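PDB 1B7G: glyceraldehyde-3-phosphate dehydrogenase from Sulfolobus solfataricus, which catalyses the phosphorylating oxidation of D-glyceraldehyde 3-phosphate in glycolysis, using NADP in marked preference to NAD. Local coordinates for residues Val183-Ala194 with Asp205-Ala213; Val136-Thr147 with Tyr296-Glu307. The protein carries 1 engineered substitution. One frame throughout, in Å; residues are numbered along the deposited sequence.

Interaction 1 (Val183-Ala194 with Asp205-Ala213). With SO4 (sulfate ion), chain F; SO4 (sulfate ion), chain C.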
loop_
_atom_site.group_PDB
_atom_site.type_symbol
_atom_site.label_atom_id
_atom_site.label_comp_id
_atom_site.label_asym_id
_atom_site.label_seq_id
_atom_site.Cartn_x
_atom_site.Cartn_y
_atom_site.Cartn_z
ATOM N N VAL A 183 16.519 -9.978 -16.412
ATOM C CA VAL A 183 17.295 -9.121 -17.317
ATOM C C VAL A 183 18.627 -8.742 -16.640
ATOM O O VAL A 183 18.589 -7.910 -15.730
ATOM C CB VAL A 183 16.496 -7.875 -17.722
ATOM C CG1 VAL A 183 17.245 -7.090 -18.805
ATOM C CG2 VAL A 183 15.039 -8.064 -18.237
ATOM N N PRO A 184 19.740 -9.323 -17.047
ATOM C CA PRO A 184 21.037 -8.941 -16.482
ATOM C C PRO A 184 21.096 -7.431 -16.385
ATOM O O PRO A 184 20.784 -6.686 -17.342
ATOM C CB PRO A 184 22.031 -9.594 -17.429
ATOM C CG PRO A 184 21.286 -10.830 -17.927
ATOM C CD PRO A 184 19.865 -10.326 -18.137
ATOM N N ASP A 185 21.532 -6.906 -15.218
ATOM C CA ASP A 185 21.516 -5.425 -15.102
ATOM C C ASP A 185 22.717 -4.846 -14.407
ATOM O O ASP A 185 22.646 -4.424 -13.239
ATOM C CB ASP A 185 20.215 -5.090 -14.339
ATOM C CG ASP A 185 19.967 -3.581 -14.260
ATOM O OD1 ASP A 185 20.325 -2.837 -15.164
ATOM O OD2 ASP A 185 19.429 -3.157 -13.222
ATOM N N PRO A 186 23.836 -4.776 -15.081
ATOM C CA PRO A 186 24.004 -5.236 -16.447
ATOM C C PRO A 186 24.584 -6.645 -16.529
ATOM O O PRO A 186 24.702 -7.364 -15.527
ATOM C CB PRO A 186 25.102 -4.264 -16.940
ATOM C CG PRO A 186 26.010 -4.174 -15.733
ATOM C CD PRO A 186 25.108 -4.218 -14.536
ATOM N N ALA A 187 24.907 -7.074 -17.754
ATOM C CA ALA A 187 25.548 -8.399 -17.842
ATOM C C ALA A 187 27.013 -8.351 -17.453
ATOM O O ALA A 187 27.562 -9.418 -17.167
ATOM C CB ALA A 187 25.340 -8.988 -19.215
ATOM N N THR A 188 27.645 -7.192 -17.399
ATOM C CA THR A 188 29.073 -7.106 -17.041
ATOM C C THR A 188 29.262 -7.094 -15.548
ATOM O O THR A 188 28.337 -6.805 -14.778
ATOM C CB THR A 188 29.682 -5.843 -17.697
ATOM O OG1 THR A 188 28.829 -4.754 -17.364
ATOM C CG2 THR A 188 29.688 -5.939 -19.217
ATOM N N VAL A 189 30.366 -7.535 -15.001
ATOM C CA VAL A 189 30.611 -7.592 -13.562
ATOM C C VAL A 189 31.841 -6.709 -13.324
ATOM O O VAL A 189 32.732 -6.850 -14.145
ATOM C CB VAL A 189 30.930 -9.005 -13.056
ATOM C CG1 VAL A 189 31.405 -9.006 -11.601
ATOM C CG2 VAL A 189 29.736 -9.931 -13.224
ATOM N N PRO A 190 31.814 -5.872 -12.308
ATOM C CA PRO A 190 30.719 -5.705 -11.392
ATOM C C PRO A 190 29.666 -4.694 -11.810
ATOM O O PRO A 190 29.820 -3.908 -12.750
ATOM C CB PRO A 190 31.474 -5.170 -10.141
ATOM C CG PRO A 190 32.464 -4.247 -10.734
ATOM C CD PRO A 190 32.947 -4.931 -12.000
ATOM N N SER A 191 28.489 -4.766 -11.154
ATOM C CA SER A 191 27.503 -3.683 -11.406
ATOM C C SER A 191 28.031 -2.423 -10.688
ATOM O O SER A 191 28.982 -2.496 -9.920
ATOM C CB SER A 191 26.157 -4.083 -10.846
ATOM O OG SER A 191 26.258 -4.417 -9.468
ATOM N N HIS A 192 27.370 -1.281 -10.819
ATOM C CA HIS A 192 27.814 -0.016 -10.295
ATOM C C HIS A 192 27.831 0.031 -8.766
ATOM O O HIS A 192 28.460 0.934 -8.229
ATOM C CB HIS A 192 26.948 1.135 -10.855
ATOM C CG HIS A 192 25.575 1.225 -10.263
ATOM N ND1 HIS A 192 25.359 1.872 -9.056
ATOM C CD2 HIS A 192 24.357 0.772 -10.666
ATOM C CE1 HIS A 192 24.091 1.780 -8.715
ATOM N NE2 HIS A 192 23.451 1.161 -9.681
ATOM N N HIS A 193 27.082 -0.838 -8.090
ATOM C CA HIS A 193 27.026 -0.873 -6.659
ATOM C C HIS A 193 28.381 -0.907 -5.984
ATOM O O HIS A 193 28.548 -0.188 -4.991
ATOM C CB HIS A 193 26.165 -2.071 -6.189
ATOM C CG HIS A 193 24.839 -2.017 -6.923
ATOM N ND1 HIS A 193 24.663 -2.516 -8.187
ATOM C CD2 HIS A 193 23.684 -1.422 -6.582
ATOM C CE1 HIS A 193 23.423 -2.264 -8.591
ATOM N NE2 HIS A 193 22.791 -1.588 -7.622
ATOM N N ALA A 194 29.324 -1.713 -6.513
ATOM C CA ALA A 194 30.614 -1.859 -5.855
ATOM C C ALA A 194 31.393 -0.550 -5.811
ATOM O O ALA A 194 31.786 -0.108 -4.742
ATOM C CB ALA A 194 31.411 -3.006 -6.489
ATOM N N ASP A 205 37.371 -4.385 -0.529
ATOM C CA ASP A 205 37.391 -5.249 -1.751
ATOM C C ASP A 205 35.943 -5.777 -1.922
ATOM O O ASP A 205 35.520 -6.696 -1.219
ATOM C CB ASP A 205 38.366 -6.387 -1.484
ATOM C CG ASP A 205 38.371 -7.496 -2.512
ATOM O OD1 ASP A 205 37.584 -7.493 -3.474
ATOM O OD2 ASP A 205 39.179 -8.437 -2.389
ATOM N N ILE A 206 35.210 -5.182 -2.832
ATOM C CA ILE A 206 33.794 -5.544 -3.032
ATOM C C ILE A 206 33.509 -5.707 -4.522
ATOM O O ILE A 206 34.023 -4.989 -5.378
ATOM C CB ILE A 206 32.800 -4.520 -2.419
ATOM C CG1 ILE A 206 31.348 -4.833 -2.809
ATOM C CG2 ILE A 206 33.159 -3.124 -2.918
ATOM C CD1 ILE A 206 30.266 -4.131 -1.980
ATOM N N ALA A 207 32.715 -6.754 -4.829
ATOM C CA ALA A 207 32.290 -6.928 -6.205
ATOM C C ALA A 207 30.820 -7.312 -6.166
ATOM O O ALA A 207 30.351 -8.032 -5.283
ATOM C CB ALA A 207 33.196 -7.923 -6.964
ATOM N N THR A 208 30.046 -6.810 -7.107
ATOM C CA THR A 208 28.612 -7.050 -7.100
ATOM C C THR A 208 28.106 -7.371 -8.513
ATOM O O THR A 208 28.664 -6.881 -9.481
ATOM C CB THR A 208 27.829 -5.786 -6.674
ATOM O OG1 THR A 208 28.240 -4.706 -7.503
ATOM C CG2 THR A 208 28.037 -5.442 -5.202
ATOM N N MET A 209 27.067 -8.198 -8.532
ATOM C CA MET A 209 26.367 -8.411 -9.806
ATOM C C MET A 209 24.886 -8.112 -9.583
ATOM O O MET A 209 24.398 -8.363 -8.474
ATOM C CB MET A 209 26.471 -9.886 -10.205
ATOM C CG MET A 209 27.814 -10.460 -10.528
ATOM S SD MET A 209 27.849 -12.243 -10.778
ATOM C CE MET A 209 28.483 -12.832 -9.223
ATOM N N ALA A 210 24.162 -7.697 -10.617
ATOM C CA ALA A 210 22.757 -7.374 -10.426
ATOM C C ALA A 210 21.931 -7.889 -11.652
ATOM O O ALA A 210 22.417 -7.834 -12.761
ATOM C CB ALA A 210 22.586 -5.856 -10.401
ATOM N N VAL A 211 20.682 -8.178 -11.349
ATOM C CA VAL A 211 19.708 -8.637 -12.303
ATOM C C VAL A 211 18.329 -8.019 -11.962
ATOM O O VAL A 211 18.084 -7.824 -10.769
ATOM C CB VAL A 211 19.588 -10.169 -12.271
ATOM C CG1 VAL A 211 19.117 -10.662 -10.908
ATOM C CG2 VAL A 211 18.586 -10.639 -13.337
ATOM N N ILE A 212 17.546 -7.775 -12.972
ATOM C CA ILE A 212 16.163 -7.275 -12.862
ATOM C C ILE A 212 15.190 -8.453 -12.959
ATOM O O ILE A 212 15.332 -9.316 -13.821
ATOM C CB ILE A 212 15.860 -6.219 -13.911
ATOM C CG1 ILE A 212 16.530 -4.862 -13.653
ATOM C CG2 ILE A 212 14.331 -5.966 -14.132
ATOM C CD1 ILE A 212 16.492 -3.944 -14.900
ATOM N N ALA A 213 14.291 -8.542 -11.997
ATOM C CA ALA A 213 13.232 -9.526 -11.941
ATOM C C ALA A 213 11.898 -8.770 -12.189
ATOM O O ALA A 213 11.866 -7.575 -11.864
ATOM C CB ALA A 213 13.099 -10.227 -10.608
HETATM S S SO4 F . 25.833 -0.357 -14.238
HETATM O O1 SO4 F . 25.205 1.011 -14.123
HETATM O O2 SO4 F . 25.070 -1.118 -15.301
HETATM O O3 SO4 F . 25.703 -1.096 -12.925
HETATM O O4 SO4 F . 27.256 -0.216 -14.673
HETATM S S SO4 C . 20.143 0.782 -7.362
HETATM O O1 SO4 C . 19.335 1.387 -8.413
HETATM O O2 SO4 C . 20.187 -0.765 -7.591
HETATM O O3 SO4 C . 19.692 0.941 -5.983
HETATM O O4 SO4 C . 21.496 1.342 -7.532
HETATM O O HOH W 1 25.911 -7.248 -12.943
#
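Val-183 and Pro-184 pair with Ile-212 and Val-211 as a short antiparallel ladder in the mixed sheet of the catalytic domain. Strand 183-184 is an outermost strand of that sheet within the chain. Val-183 and Ile-212 are the hydrogen-bonded pair. Val-183 N gives to Ile-212 O at 2.9 Å, and Ile-212 N returns a bond to Val-183 O. Asp-185 N continues the pairing to Ala-210 O at 2.8 Å. The chain then swings out, with cis peptides before Pro-186 and Pro-190. It comes back where Ser-191 N meets Thr-208 O at 2.7 Å. A water bridges this loop to the strand: it accepts from Ala-210 N and donates to Pro-186 O and Thr-188 O.

The side-chain hydrogen bonds form a chain through Ser-191. Its OG is bonded to Thr-208 OG1 at 2.8 Å and to His-193 ND1 at 2.8 Å. With chi1 of 55° at Ser-191 and 53° at Thr-208, each hydroxyl sits between its own backbone N and carbonyl carbon, and the two face each other. His-193 NE2 gives a nearly straight bond (176°) to O2 of the chain C sulfate, 2.7 Å away at the ring edge. The ring is therefore held at both nitrogens. His-192 N binds O3 of the chain F sulfate. Both histidines belong to the inorganic phosphate site. A phenylalanine at His-193 would probably leave Ser-191 OG and the chain C sulfate each short of a partner.

The Ile-212 side chain packs through CG1 and CD1 on the carboxylate group of Asp-185, whose charge is paired with Arg-166. Apolar contacts complete the interface. Val-189 CG2 presses tightly on Met-209 CG, at 3.4 Å, on an exposed part of the strand. In helix 193-198, Ala-194 CB rests 4.0 Å from Ile-206 CG2.

Interaction 2 (Val136-Thr147 with Tyr296-Glu307); sequences VVSCNTTALLRT and YAVHQESIVVPE. With SO4 (sulfate ion), chain C.
Helix 139-147, which carries Ala-143, runs past strand 296-298, which carries Val-298, with axes 9.4 Å apart and directions 139° from each other. This is the active-site helix of the GAPDH fold, packed between the sheet of the catalytic domain and helix 304-315. Ala-143 CB sits in a tight apolar corner. It touches Val-298 CG2 at 3.4 Å, with Tyr-296 CE1 and Ile-303 CD1 also against it. Tyr-296 OH reaches Leu-144 CD2 at about a right angle between the side chains.

Cys-139, probably the nucleophile, begins the helix. Its CB packs on Ile-303 CG2, and its SG lies 3.3 Å from Gln-300 O. Ser-138 is the N-cap: its OG accepts from Thr-141 N and donates to a sulfate oxygen. Asn-140 adds two bonds to the same sulfate, from N and from ND2. Its OD1 takes a bond from His-221.

The polar centre is a buried salt bridge. Arg-146 runs extended from CG to NE and grips one oxygen of Glu-307 side-on. NE and NH2 both point at OE2 close to the guanidinium plane. NH2 meets the anti lone pair of OE2, while NE comes to it from above the carboxylate plane. Arg-245 shares OE2, so three nitrogens crowd one oxygen. Ile-303 covers one guanidinium face. Arg-146 NH2 also gives a weak bond to Ile-303 O at 2.9 Å, beside its 2.8 Å bond to Glu-307 OE2.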
loop_
_atom_site.group_PDB
_atom_site.type_symbol
_atom_site.label_atom_id
_atom_site.label_comp_id
_atom_site.label_asym_id
_atom_site.label_seq_id
_atom_site.Cartn_x
_atom_site.Cartn_y
_atom_site.Cartn_z
ATOM N N VAL A 136 23.749 11.320 -1.756
ATOM C CA VAL A 136 23.265 10.178 -0.979
ATOM C C VAL A 136 23.313 8.972 -1.950
ATOM O O VAL A 136 22.704 9.045 -3.002
ATOM C CB VAL A 136 21.840 10.370 -0.469
ATOM C CG1 VAL A 136 21.275 9.044 0.061
ATOM C CG2 VAL A 136 21.764 11.450 0.652
ATOM N N VAL A 137 23.986 7.891 -1.597
ATOM C CA VAL A 137 24.112 6.745 -2.507
ATOM C C VAL A 137 22.741 6.144 -2.844
ATOM O O VAL A 137 21.726 6.444 -2.210
ATOM C CB VAL A 137 25.006 5.635 -1.952
ATOM C CG1 VAL A 137 26.477 5.918 -2.305
ATOM C CG2 VAL A 137 24.850 5.470 -0.454
ATOM N N SER A 138 22.723 5.273 -3.868
ATOM C CA SER A 138 21.454 4.695 -4.322
ATOM C C SER A 138 20.822 3.850 -3.255
ATOM O O SER A 138 21.425 3.462 -2.240
ATOM C CB SER A 138 21.714 3.831 -5.602
ATOM O OG SER A 138 22.333 2.598 -5.141
ATOM N N CYS A 139 19.579 3.405 -3.495
ATOM C CA CYS A 139 18.860 2.565 -2.562
ATOM C C CYS A 139 19.603 1.259 -2.228
ATOM O O CYS A 139 19.678 0.853 -1.082
ATOM C CB CYS A 139 17.490 2.175 -3.225
ATOM S SG CYS A 139 16.542 3.664 -3.725
ATOM N N ASN A 140 20.108 0.550 -3.261
ATOM C CA ASN A 140 20.776 -0.727 -2.930
ATOM C C ASN A 140 22.176 -0.469 -2.408
ATOM O O ASN A 140 22.652 -1.239 -1.580
ATOM C CB ASN A 140 20.772 -1.648 -4.172
ATOM C CG ASN A 140 19.383 -2.259 -4.350
ATOM O OD1 ASN A 140 18.793 -2.745 -3.386
ATOM N ND2 ASN A 140 18.852 -2.244 -5.551
ATOM N N THR A 141 22.799 0.670 -2.790
ATOM C CA THR A 141 24.133 0.945 -2.235
ATOM C C THR A 141 23.982 1.233 -0.742
ATOM O O THR A 141 24.778 0.836 0.108
ATOM C CB THR A 141 24.791 2.139 -2.929
ATOM O OG1 THR A 141 24.781 1.947 -4.354
ATOM C CG2 THR A 141 26.248 2.285 -2.474
ATOM N N THR A 142 22.915 2.003 -0.425
ATOM C CA THR A 142 22.632 2.303 0.986
ATOM C C THR A 142 22.466 1.060 1.818
ATOM O O THR A 142 22.954 0.973 2.951
ATOM C CB THR A 142 21.391 3.193 1.125
ATOM O OG1 THR A 142 21.597 4.457 0.472
ATOM C CG2 THR A 142 21.063 3.476 2.590
ATOM N N ALA A 143 21.690 0.064 1.308
ATOM C CA ALA A 143 21.430 -1.125 2.102
ATOM C C ALA A 143 22.740 -1.902 2.322
ATOM O O ALA A 143 22.965 -2.373 3.421
ATOM C CB ALA A 143 20.376 -1.998 1.402
ATOM N N LEU A 144 23.604 -1.913 1.319
ATOM C CA LEU A 144 24.907 -2.609 1.484
ATOM C C LEU A 144 25.782 -1.882 2.533
ATOM O O LEU A 144 26.388 -2.512 3.382
ATOM C CB LEU A 144 25.600 -2.641 0.139
ATOM C CG LEU A 144 25.226 -3.706 -0.915
ATOM C CD1 LEU A 144 25.670 -3.209 -2.277
ATOM C CD2 LEU A 144 25.898 -5.039 -0.592
ATOM N N LEU A 145 25.844 -0.546 2.494
ATOM C CA LEU A 145 26.611 0.225 3.459
ATOM C C LEU A 145 26.113 0.098 4.885
ATOM O O LEU A 145 26.943 -0.121 5.781
ATOM C CB LEU A 145 26.669 1.716 3.065
ATOM C CG LEU A 145 27.549 1.928 1.816
ATOM C CD1 LEU A 145 27.343 3.319 1.247
ATOM C CD2 LEU A 145 28.997 1.616 2.197
ATOM N N ARG A 146 24.803 0.129 5.122
ATOM C CA ARG A 146 24.303 -0.030 6.475
ATOM C C ARG A 146 24.714 -1.410 7.017
ATOM O O ARG A 146 24.991 -1.523 8.191
ATOM C CB ARG A 146 22.797 0.096 6.623
ATOM C CG ARG A 146 22.264 1.479 6.151
ATOM C CD ARG A 146 20.775 1.476 6.612
ATOM N NE ARG A 146 20.148 2.739 6.201
ATOM C CZ ARG A 146 18.843 2.837 5.921
ATOM N NH1 ARG A 146 18.037 1.785 6.082
ATOM N NH2 ARG A 146 18.387 4.016 5.534
ATOM N N THR A 147 24.574 -2.435 6.161
ATOM C CA THR A 147 24.918 -3.789 6.619
ATOM C C THR A 147 26.427 -3.898 6.859
ATOM O O THR A 147 26.781 -4.364 7.932
ATOM C CB THR A 147 24.459 -4.829 5.557
ATOM O OG1 THR A 147 23.062 -4.596 5.296
ATOM C CG2 THR A 147 24.733 -6.229 6.021
ATOM N N TYR A 296 18.707 -10.180 2.370
ATOM C CA TYR A 296 17.809 -9.152 2.910
ATOM C C TYR A 296 16.986 -8.531 1.805
ATOM O O TYR A 296 17.352 -8.562 0.604
ATOM C CB TYR A 296 18.631 -8.132 3.746
ATOM C CG TYR A 296 19.787 -7.450 3.061
ATOM C CD1 TYR A 296 19.573 -6.389 2.170
ATOM C CD2 TYR A 296 21.090 -7.808 3.307
ATOM C CE1 TYR A 296 20.640 -5.765 1.560
ATOM C CE2 TYR A 296 22.166 -7.169 2.719
ATOM C CZ TYR A 296 21.935 -6.163 1.820
ATOM O OH TYR A 296 22.991 -5.561 1.187
ATOM N N ALA A 297 15.850 -7.941 2.229
ATOM C CA ALA A 297 15.027 -7.172 1.308
ATOM C C ALA A 297 15.285 -5.681 1.441
ATOM O O ALA A 297 15.666 -5.196 2.531
ATOM C CB ALA A 297 13.525 -7.451 1.518
ATOM N N VAL A 298 15.069 -4.912 0.385
ATOM C CA VAL A 298 15.242 -3.463 0.415
ATOM C C VAL A 298 13.992 -2.789 -0.182
ATOM O O VAL A 298 13.628 -3.088 -1.313
ATOM C CB VAL A 298 16.458 -3.008 -0.393
ATOM C CG1 VAL A 298 16.628 -1.502 -0.400
ATOM C CG2 VAL A 298 17.771 -3.672 0.117
ATOM N N HIS A 299 13.320 -1.943 0.588
ATOM C CA HIS A 299 12.174 -1.199 0.046
ATOM C C HIS A 299 12.698 0.058 -0.608
ATOM O O HIS A 299 12.985 1.076 0.067
ATOM C CB HIS A 299 11.106 -0.890 1.097
ATOM C CG HIS A 299 9.928 -0.153 0.484
ATOM N ND1 HIS A 299 9.310 0.905 1.098
ATOM C CD2 HIS A 299 9.300 -0.299 -0.695
ATOM C CE1 HIS A 299 8.355 1.384 0.334
ATOM N NE2 HIS A 299 8.309 0.642 -0.768
ATOM N N GLN A 300 12.790 0.027 -1.933
ATOM C CA GLN A 300 13.457 1.073 -2.679
ATOM C C GLN A 300 12.715 2.403 -2.654
ATOM O O GLN A 300 13.358 3.423 -2.894
ATOM C CB GLN A 300 13.765 0.759 -4.147
ATOM C CG GLN A 300 12.523 0.603 -5.024
ATOM C CD GLN A 300 11.664 -0.564 -4.649
ATOM O OE1 GLN A 300 12.091 -1.586 -4.070
ATOM N NE2 GLN A 300 10.363 -0.483 -4.944
ATOM N N GLU A 301 11.407 2.378 -2.413
ATOM C CA GLU A 301 10.738 3.695 -2.408
ATOM C C GLU A 301 11.128 4.558 -1.201
ATOM O O GLU A 301 10.971 5.782 -1.280
ATOM C CB GLU A 301 9.225 3.473 -2.413
ATOM C CG GLU A 301 8.751 2.795 -3.734
ATOM C CD GLU A 301 7.232 2.517 -3.576
ATOM O OE1 GLU A 301 6.871 1.685 -2.723
ATOM O OE2 GLU A 301 6.453 3.172 -4.264
ATOM N N SER A 302 11.563 3.946 -0.128
ATOM C CA SER A 302 11.812 4.692 1.104
ATOM C C SER A 302 13.156 4.581 1.777
ATOM O O SER A 302 13.374 5.386 2.715
ATOM C CB SER A 302 10.742 4.237 2.109
ATOM O OG SER A 302 10.895 2.924 2.550
ATOM N N ILE A 303 14.003 3.609 1.503
ATOM C CA ILE A 303 15.246 3.463 2.237
ATOM C C ILE A 303 16.100 4.715 2.313
ATOM O O ILE A 303 16.610 4.997 3.415
ATOM C CB ILE A 303 16.093 2.264 1.735
ATOM C CG1 ILE A 303 17.376 2.194 2.585
ATOM C CG2 ILE A 303 16.361 2.414 0.227
ATOM C CD1 ILE A 303 18.103 0.834 2.471
ATOM N N VAL A 304 16.143 5.556 1.285
ATOM C CA VAL A 304 17.002 6.730 1.341
ATOM C C VAL A 304 16.357 7.947 2.004
ATOM O O VAL A 304 17.057 8.967 2.162
ATOM C CB VAL A 304 17.636 7.142 0.016
ATOM C CG1 VAL A 304 18.529 6.028 -0.534
ATOM C CG2 VAL A 304 16.656 7.600 -1.050
ATOM N N VAL A 305 15.097 7.905 2.342
ATOM C CA VAL A 305 14.443 9.056 2.988
ATOM C C VAL A 305 15.131 9.526 4.242
ATOM O O VAL A 305 15.582 10.690 4.237
ATOM C CB VAL A 305 12.941 8.748 3.164
ATOM C CG1 VAL A 305 12.191 9.840 3.919
ATOM C CG2 VAL A 305 12.369 8.617 1.737
ATOM N N PRO A 306 15.349 8.732 5.282
ATOM C CA PRO A 306 16.058 9.138 6.470
ATOM C C PRO A 306 17.479 9.580 6.176
ATOM O O PRO A 306 17.953 10.589 6.758
ATOM C CB PRO A 306 15.948 7.990 7.446
ATOM C CG PRO A 306 15.699 6.796 6.563
ATOM C CD PRO A 306 14.957 7.296 5.352
ATOM N N GLU A 307 18.170 8.983 5.204
ATOM C CA GLU A 307 19.488 9.363 4.785
ATOM C C GLU A 307 19.538 10.796 4.260
ATOM O O GLU A 307 20.459 11.552 4.571
ATOM C CB GLU A 307 20.044 8.414 3.669
ATOM C CG GLU A 307 20.023 6.946 4.082
ATOM C CD GLU A 307 20.811 6.643 5.335
ATOM O OE1 GLU A 307 21.792 7.378 5.569
ATOM O OE2 GLU A 307 20.443 5.754 6.147
HETATM S S SO4 C . 20.143 0.782 -7.362
HETATM O O1 SO4 C . 19.335 1.387 -8.413
HETATM O O2 SO4 C . 20.187 -0.765 -7.591
HETATM O O3 SO4 C . 19.692 0.941 -5.983
HETATM O O4 SO4 C . 21.496 1.342 -7.532
#

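Interaction 2 is buried near the middle of the chain, whereas interaction 1 lies farther out and is only partly buried. Along the sequence, interaction 1 is nested inside the loop that interaction 2 closes. Both reach the mixed sheet. Interaction 1 joins two of its strands and a loop by backbone and hydroxyl bonds; interaction 2 packs helix 139-152 on the sheet through apolar side chains and ties it to helix 304-315 by a salt bridge. They meet at one sulfate, which His-193 of 183-194 and Ser-138 and Asn-140 of 136-147 bind together with Arg-166. There His-193 CD2 packs on Asn-140 CB at 3.8 Å.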